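Local coordinates for protein putative hydantoin racemase (PDB 3QVL) that racemises allantoin and probably also interconverts the D and L forms of 5-monosubstituted hydantoins, at residues G72-S77 with I95-A100; G184-A189 with V200-S205. One frame throughout, in Å; residues are numbered along the deposited sequence.

Contact 1: residues G72-S77 with I95-A100. Unlike the reference sequence in segment 72-77: Ser-77 (reference Cys). With 5HY ([(4R)-2,5-dioxoimidazolidin-4-yl]acetic acid), chain C.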
ATOM      1  N   GLY A  72      28.097 -19.878   2.592  1.00 16.77           N
ATOM      2  CA  GLY A  72      26.879 -19.253   2.088  1.00 16.29           C
ATOM      3  C   GLY A  72      26.525 -19.674   0.676  1.00 15.93           C
ATOM      4  O   GLY A  72      27.299 -20.365   0.007  1.00 15.89           O
ATOM      5  N   HIS A  73      25.345 -19.252   0.224  1.00 15.55           N
ATOM      6  CA  HIS A  73      24.827 -19.640  -1.086  1.00 15.15           C
ATOM      7  C   HIS A  73      24.263 -18.446  -1.848  1.00 14.94           C
ATOM      8  O   HIS A  73      23.775 -17.484  -1.250  1.00 14.90           O
ATOM      9  CB  HIS A  73      23.726 -20.697  -0.951  1.00 15.16           C
ATOM     10  CG  HIS A  73      24.044 -21.797   0.014  1.00 15.05           C
ATOM     11  ND1 HIS A  73      24.478 -23.042  -0.390  1.00 14.77           N
ATOM     12  CD2 HIS A  73      23.967 -21.846   1.366  1.00 14.96           C
ATOM     13  CE1 HIS A  73      24.660 -23.808   0.671  1.00 14.89           C
ATOM     14  NE2 HIS A  73      24.363 -23.105   1.749  1.00 14.90           N
ATOM     15  N   VAL A  74      24.331 -18.529  -3.175  1.00 14.66           N
ATOM     16  CA  VAL A  74      23.724 -17.541  -4.062  1.00 14.41           C
ATOM     17  C   VAL A  74      22.790 -18.254  -5.042  1.00 14.31           C
ATOM     18  O   VAL A  74      23.180 -19.238  -5.671  1.00 14.23           O
ATOM     19  CB  VAL A  74      24.801 -16.731  -4.835  1.00 14.41           C
ATOM     20  CG1 VAL A  74      24.170 -15.873  -5.925  1.00 14.21           C
ATOM     21  CG2 VAL A  74      25.612 -15.857  -3.880  1.00 14.28           C
ATOM     22  N   ILE A  75      21.554 -17.766  -5.153  1.00 14.17           N
ATOM     23  CA  ILE A  75      20.609 -18.269  -6.154  1.00 14.14           C
ATOM     24  C   ILE A  75      20.661 -17.351  -7.374  1.00 14.19           C
ATOM     25  O   ILE A  75      20.183 -16.212  -7.333  1.00 14.08           O
ATOM     26  CB  ILE A  75      19.173 -18.396  -5.590  1.00 14.10           C
ATOM     27  CG1 ILE A  75      19.145 -19.413  -4.444  1.00 14.05           C
ATOM     28  CG2 ILE A  75      18.191 -18.804  -6.691  1.00 14.10           C
ATOM     29  CD1 ILE A  75      17.825 -19.488  -3.705  1.00 13.91           C
ATOM     30  N   ALA A  76      21.244 -17.864  -8.455  1.00 14.29           N
ATOM     31  CA  ALA A  76      21.656 -17.034  -9.587  1.00 14.44           C
ATOM     32  C   ALA A  76      20.702 -16.965 -10.785  1.00 14.53           C
ATOM     33  O   ALA A  76      21.133 -17.031 -11.941  1.00 14.53           O
ATOM     34  CB  ALA A  76      23.071 -17.407 -10.032  1.00 14.44           C
ATOM     35  N   SER A  77      19.410 -16.843 -10.484  0.62 14.58           N
ATOM     36  CA  SER A  77      18.377 -16.556 -11.479  0.62 14.65           C
ATOM     37  C   SER A  77      17.528 -15.394 -10.973  0.62 14.73           C
ATOM     38  O   SER A  77      17.247 -15.308  -9.775  0.62 14.73           O
ATOM     39  CB  SER A  77      17.501 -17.783 -11.724  0.62 14.65           C
ATOM     40  OG  SER A  77      16.526 -17.529 -12.718  0.62 14.49           O
ATOM     41  N   ILE A  95      21.325 -15.834  -0.631  1.00 13.73           N
ATOM     42  CA  ILE A  95      20.960 -14.557  -1.243  1.00 13.58           C
ATOM     43  C   ILE A  95      20.575 -14.746  -2.709  1.00 13.52           C
ATOM     44  O   ILE A  95      21.319 -15.351  -3.483  1.00 13.43           O
ATOM     45  CB  ILE A  95      22.111 -13.509  -1.126  1.00 13.59           C
ATOM     46  CG1 ILE A  95      22.625 -13.392   0.320  1.00 13.58           C
ATOM     47  CG2 ILE A  95      21.678 -12.145  -1.678  1.00 13.58           C
ATOM     48  CD1 ILE A  95      21.591 -12.921   1.345  1.00 13.77           C
ATOM     49  N   GLY A  96      19.404 -14.234  -3.078  1.00 13.46           N
ATOM     50  CA  GLY A  96      18.965 -14.236  -4.471  1.00 13.42           C
ATOM     51  C   GLY A  96      19.583 -13.076  -5.227  1.00 13.44           C
ATOM     52  O   GLY A  96      19.892 -12.038  -4.635  1.00 13.41           O
ATOM     53  N   ILE A  97      19.766 -13.242  -6.536  1.00 13.43           N
ATOM     54  CA  ILE A  97      20.394 -12.191  -7.342  1.00 13.47           C
ATOM     55  C   ILE A  97      19.470 -11.005  -7.635  1.00 13.54           C
ATOM     56  O   ILE A  97      19.936  -9.872  -7.740  1.00 13.55           O
ATOM     57  CB  ILE A  97      21.068 -12.721  -8.641  1.00 13.48           C
ATOM     58  CG1 ILE A  97      20.050 -13.358  -9.591  1.00 13.51           C
ATOM     59  CG2 ILE A  97      22.207 -13.676  -8.290  1.00 13.40           C
ATOM     60  CD1 ILE A  97      20.491 -13.348 -11.047  1.00 13.65           C
ATOM     61  N   ALA A  98      18.170 -11.267  -7.759  1.00 13.57           N
ATOM     62  CA  ALA A  98      17.187 -10.192  -7.887  1.00 13.70           C
ATOM     63  C   ALA A  98      17.157  -9.384  -6.595  1.00 13.79           C
ATOM     64  O   ALA A  98      17.212  -8.154  -6.620  1.00 13.76           O
ATOM     65  CB  ALA A  98      15.813 -10.748  -8.201  1.00 13.63           C
ATOM     66  N   GLU A  99      17.086 -10.102  -5.476  1.00 13.94           N
ATOM     67  CA  GLU A  99      17.127  -9.520  -4.138  1.00 14.19           C
ATOM     68  C   GLU A  99      18.338  -8.601  -3.966  1.00 14.25           C
ATOM     69  O   GLU A  99      18.189  -7.434  -3.602  1.00 14.15           O
ATOM     70  CB  GLU A  99      17.145 -10.643  -3.095  1.00 14.24           C
ATOM     71  CG  GLU A  99      17.249 -10.188  -1.643  1.00 14.66           C
ATOM     72  CD  GLU A  99      17.496 -11.341  -0.684  1.00 15.03           C
ATOM     73  OE1 GLU A  99      18.159 -12.328  -1.077  1.00 14.98           O
ATOM     74  OE2 GLU A  99      17.030 -11.262   0.471  1.00 15.25           O
ATOM     75  N   ALA A 100      19.524  -9.133  -4.253  1.00 14.34           N
ATOM     76  CA  ALA A 100      20.777  -8.400  -4.075  1.00 14.54           C
ATOM     77  C   ALA A 100      20.890  -7.175  -4.981  1.00 14.71           C
ATOM     78  O   ALA A 100      21.319  -6.112  -4.531  1.00 14.65           O
ATOM     79  CB  ALA A 100      21.961  -9.324  -4.280  1.00 14.53           C
TER
HETATM   80  C   5HY C   1      17.630 -15.821 -15.109  1.00 19.01           C
HETATM   81  N   5HY C   1      15.916 -16.973 -16.124  1.00 19.03           N
HETATM   82  O   5HY C   1      18.301 -14.987 -14.506  1.00 18.88           O
HETATM   83  CA  5HY C   1      16.130 -15.736 -15.364  1.00 19.06           C
HETATM   84  CB  5HY C   1      15.729 -14.478 -16.166  1.00 19.13           C
HETATM   85  CG  5HY C   1      16.551 -14.187 -17.432  1.00 19.38           C
HETATM   86  OAB 5HY C   1      17.221 -18.706 -16.756  1.00 18.91           O
HETATM   87  NAF 5HY C   1      18.097 -16.959 -15.618  1.00 18.97           N
HETATM   88  CAI 5HY C   1      17.085 -17.619 -16.196  1.00 19.04           C
HETATM   89  OD1 5HY C   1      16.096 -13.306 -18.192  1.00 19.89           O
HETATM   90  OD2 5HY C   1      17.612 -14.820 -17.619  1.00 19.85           O
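Two parallel strands pair here, Val-74 beside Ile-95 and Ile-75 beside Gly-96. Ile-95 N donates to His-73 O at 3.0 Å, and Ile-95 O accepts from Ile-75 N at 2.9 Å. The third backbone bond is more bent: Ile-97 N gives to Ile-75 O at 3.1 Å with an N-H...O angle of 140°. Here the second strand has already turned into helix 97-108. Gly-96 is the N-cap, and Gly-96 N gives to Glu-99 OE1 (3.0 Å), met nearly along the C-O axis.

The apolar contact centres on Ile-97. Ile-97 CG2 lies 3.8 Å from Val-74 CG1, where the two side chains cross at about a right angle, and 4.2 Å from Ala-76 CB. The other branch presses on backbone: Ile-97 CG1, held between backbone N and carbonyl carbon (chi1 63°), comes 3.4 Å from Ser-77 O, and CD1 lies along Ala-76 and Ser-77.

Ser-77, cysteine in the reference sequence, belongs to the ligand pocket.

The segments join the two strands of a beta-alpha-beta unit whose connection contains helix 83-89. Ile-75 packs on that helix and on helix 48-68. Val-74 and Ile-95 meet Ala-207 of helix 203-216, while strand 2-7 pairs with the other edge of 72-75.

Contact 2: residues G184-A189 with V200-S205; sequences GMATLA and VIDGVS
Ala-186 and Asp-202 meet side chain to side chain. The methyl of Ala-186 approaches the carboxylate, with Ala-186 CB 3.3 Å from Asp-202 OD1. Ala-186 CB also touches Val-204 CG2 at 3.9 Å. The CB of Ala-189 points toward 200-205. Ala-189 CB rests 3.3 Å from Val-200 O and 3.6 Å from Asp-202 CB, so the aspartate has one alanine near its carboxylate and another at its CB.

Asp-202 carries CG anti to its backbone N (chi1 157°). This sets the carboxylate over the start of helix 203-216, where Asp-202 is the N-cap. Asp-202 OD2 accepts from Ser-205 N at 3.0 Å, with the donor 57° out of the carboxylate plane. Asp-202 OD1 takes a weak bond from Val-204 N at 2.9 Å.

Residues 184-189 follow strand 177-180 and lead into helix 189-196. Ile-201 pairs by backbone bonds with Ile-178 and Leu-180 of that strand. No direct hydrogen bond links the segments. A water bridges them, donating to Ala-186 O at 2.7 Å and to Asp-202 OD2 at 3.0 Å. Asp-202 OD2 is thus held by Ser-205 N and the water, OD1 by the weaker bond, and the helix end would probably favour the negative charge.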
ATOM      1  N   GLY A 184      22.404 -14.216 -17.083  1.00 17.35           N
ATOM      2  CA  GLY A 184      23.148 -14.187 -18.342  1.00 17.52           C
ATOM      3  C   GLY A 184      23.696 -12.817 -18.708  1.00 17.67           C
ATOM      4  O   GLY A 184      24.533 -12.703 -19.605  1.00 17.64           O
ATOM      5  N   MET A 185      23.218 -11.781 -18.021  1.00 17.81           N
ATOM      6  CA  MET A 185      23.680 -10.406 -18.236  1.00 18.00           C
ATOM      7  C   MET A 185      24.795 -10.018 -17.264  1.00 18.21           C
ATOM      8  O   MET A 185      25.297  -8.892 -17.305  1.00 18.21           O
ATOM      9  CB  MET A 185      22.518  -9.420 -18.082  1.00 17.88           C
ATOM     10  CG  MET A 185      21.457  -9.502 -19.161  1.00 17.75           C
ATOM     11  SD  MET A 185      20.079  -8.395 -18.807  1.00 17.02           S
ATOM     12  CE  MET A 185      18.820  -9.067 -19.891  1.00 17.22           C
ATOM     13  N   ALA A 186      25.181 -10.962 -16.408  1.00 18.52           N
ATOM     14  CA  ALA A 186      26.092 -10.707 -15.287  1.00 18.87           C
ATOM     15  C   ALA A 186      27.395  -9.988 -15.647  1.00 19.12           C
ATOM     16  O   ALA A 186      27.817  -9.074 -14.934  1.00 19.21           O
ATOM     17  CB  ALA A 186      26.387 -12.006 -14.542  1.00 18.84           C
ATOM     18  N   THR A 187      28.019 -10.389 -16.751  1.00 19.41           N
ATOM     19  CA  THR A 187      29.318  -9.838 -17.148  1.00 19.71           C
ATOM     20  C   THR A 187      29.222  -8.523 -17.940  1.00 19.87           C
ATOM     21  O   THR A 187      30.239  -7.987 -18.386  1.00 19.90           O
ATOM     22  CB  THR A 187      30.168 -10.874 -17.931  1.00 19.70           C
ATOM     23  OG1 THR A 187      29.427 -11.356 -19.060  1.00 19.76           O
ATOM     24  CG2 THR A 187      30.545 -12.050 -17.036  1.00 19.83           C
ATOM     25  N   LEU A 188      28.003  -8.009 -18.096  1.00 20.07           N
ATOM     26  CA  LEU A 188      27.757  -6.764 -18.831  1.00 20.34           C
ATOM     27  C   LEU A 188      27.770  -5.527 -17.934  1.00 20.42           C
ATOM     28  O   LEU A 188      27.934  -4.404 -18.420  1.00 20.41           O
ATOM     29  CB  LEU A 188      26.416  -6.844 -19.574  1.00 20.40           C
ATOM     30  CG  LEU A 188      26.332  -7.336 -21.025  1.00 20.70           C
ATOM     31  CD1 LEU A 188      27.248  -8.526 -21.305  1.00 21.09           C
ATOM     32  CD2 LEU A 188      24.886  -7.686 -21.356  1.00 20.80           C
ATOM     33  N   ALA A 189      27.599  -5.745 -16.631  1.00 20.55           N
ATOM     34  CA  ALA A 189      27.425  -4.667 -15.650  1.00 20.68           C
ATOM     35  C   ALA A 189      28.537  -3.619 -15.651  1.00 20.79           C
ATOM     36  O   ALA A 189      28.259  -2.421 -15.726  1.00 20.73           O
ATOM     37  CB  ALA A 189      27.248  -5.251 -14.256  1.00 20.70           C
ATOM     38  N   VAL A 200      25.008   0.309 -13.253  1.00 16.93           N
ATOM     39  CA  VAL A 200      24.324  -0.797 -13.913  1.00 16.67           C
ATOM     40  C   VAL A 200      24.684  -2.038 -13.108  1.00 16.45           C
ATOM     41  O   VAL A 200      25.843  -2.459 -13.084  1.00 16.44           O
ATOM     42  CB  VAL A 200      24.735  -0.943 -15.398  1.00 16.67           C
ATOM     43  CG1 VAL A 200      23.950  -2.065 -16.066  1.00 16.69           C
ATOM     44  CG2 VAL A 200      24.519   0.370 -16.145  1.00 16.75           C
ATOM     45  N   ILE A 201      23.686  -2.604 -12.439  1.00 16.17           N
ATOM     46  CA  ILE A 201      23.926  -3.562 -11.363  1.00 15.89           C
ATOM     47  C   ILE A 201      23.640  -5.010 -11.749  1.00 15.69           C
ATOM     48  O   ILE A 201      22.551  -5.340 -12.227  1.00 15.59           O
ATOM     49  CB  ILE A 201      23.148  -3.161 -10.079  1.00 15.94           C
ATOM     50  CG1 ILE A 201      23.608  -1.777  -9.606  1.00 15.92           C
ATOM     51  CG2 ILE A 201      23.339  -4.198  -8.967  1.00 15.94           C
ATOM     52  CD1 ILE A 201      22.590  -1.026  -8.787  1.00 16.05           C
ATOM     53  N   ASP A 202      24.646  -5.856 -11.542  1.00 15.46           N
ATOM     54  CA  ASP A 202      24.514  -7.298 -11.688  1.00 15.27           C
ATOM     55  C   ASP A 202      24.276  -7.927 -10.321  1.00 15.01           C
ATOM     56  O   ASP A 202      25.064  -7.732  -9.390  1.00 14.96           O
ATOM     57  CB  ASP A 202      25.774  -7.886 -12.334  1.00 15.37           C
ATOM     58  CG  ASP A 202      25.963  -9.361 -12.024  1.00 15.55           C
ATOM     59  OD1 ASP A 202      25.001 -10.141 -12.186  1.00 16.04           O
ATOM     60  OD2 ASP A 202      27.082  -9.741 -11.621  1.00 16.25           O
ATOM     61  N   GLY A 203      23.193  -8.691 -10.216  1.00 14.73           N
ATOM     62  CA  GLY A 203      22.821  -9.355  -8.973  1.00 14.41           C
ATOM     63  C   GLY A 203      23.754 -10.466  -8.531  1.00 14.20           C
ATOM     64  O   GLY A 203      23.866 -10.738  -7.337  1.00 14.13           O
ATOM     65  N   VAL A 204      24.414 -11.115  -9.491  1.00 14.01           N
ATOM     66  CA  VAL A 204      25.361 -12.194  -9.188  1.00 13.89           C
ATOM     67  C   VAL A 204      26.503 -11.672  -8.317  1.00 13.78           C
ATOM     68  O   VAL A 204      26.735 -12.178  -7.216  1.00 13.71           O
ATOM     69  CB  VAL A 204      25.920 -12.863 -10.474  1.00 13.87           C
ATOM     70  CG1 VAL A 204      26.966 -13.918 -10.125  1.00 13.92           C
ATOM     71  CG2 VAL A 204      24.793 -13.483 -11.291  1.00 13.93           C
ATOM     72  N   SER A 205      27.194 -10.651  -8.815  1.00 13.77           N
ATOM     73  CA  SER A 205      28.295 -10.023  -8.094  1.00 13.77           C
ATOM     74  C   SER A 205      27.830  -9.416  -6.767  1.00 13.68           C
ATOM     75  O   SER A 205      28.509  -9.549  -5.749  1.00 13.67           O
ATOM     76  CB  SER A 205      28.974  -8.968  -8.973  1.00 13.82           C
ATOM     77  OG  SER A 205      28.056  -7.974  -9.391  1.00 14.18           O
TER
HETATM   78  O   HOH W   1      29.369  -8.326 -12.884  1.00 33.00           O

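Both contacts are buried. Contact 1 lies near the centre of the chain, and contact 2 is farther out, with Ala-189 partly exposed. Each includes a short strand that runs into a helix, but the strands belong to different four-stranded parallel sheets. Contact 1 is sheet pairing by direct backbone bonds, whereas contact 2 sets the loop 184-189 against strand 200-201 and the start of helix 203-216 through methyl packing and one water. The helix starts are also capped differently: glycine is the N-cap in contact 1, aspartate in contact 2. They meet where Ile-97 CG2 packs 3.5 Å from Gly-203 O. This brings the two helix starts together near the bound ligand, whose pocket includes Ser-77.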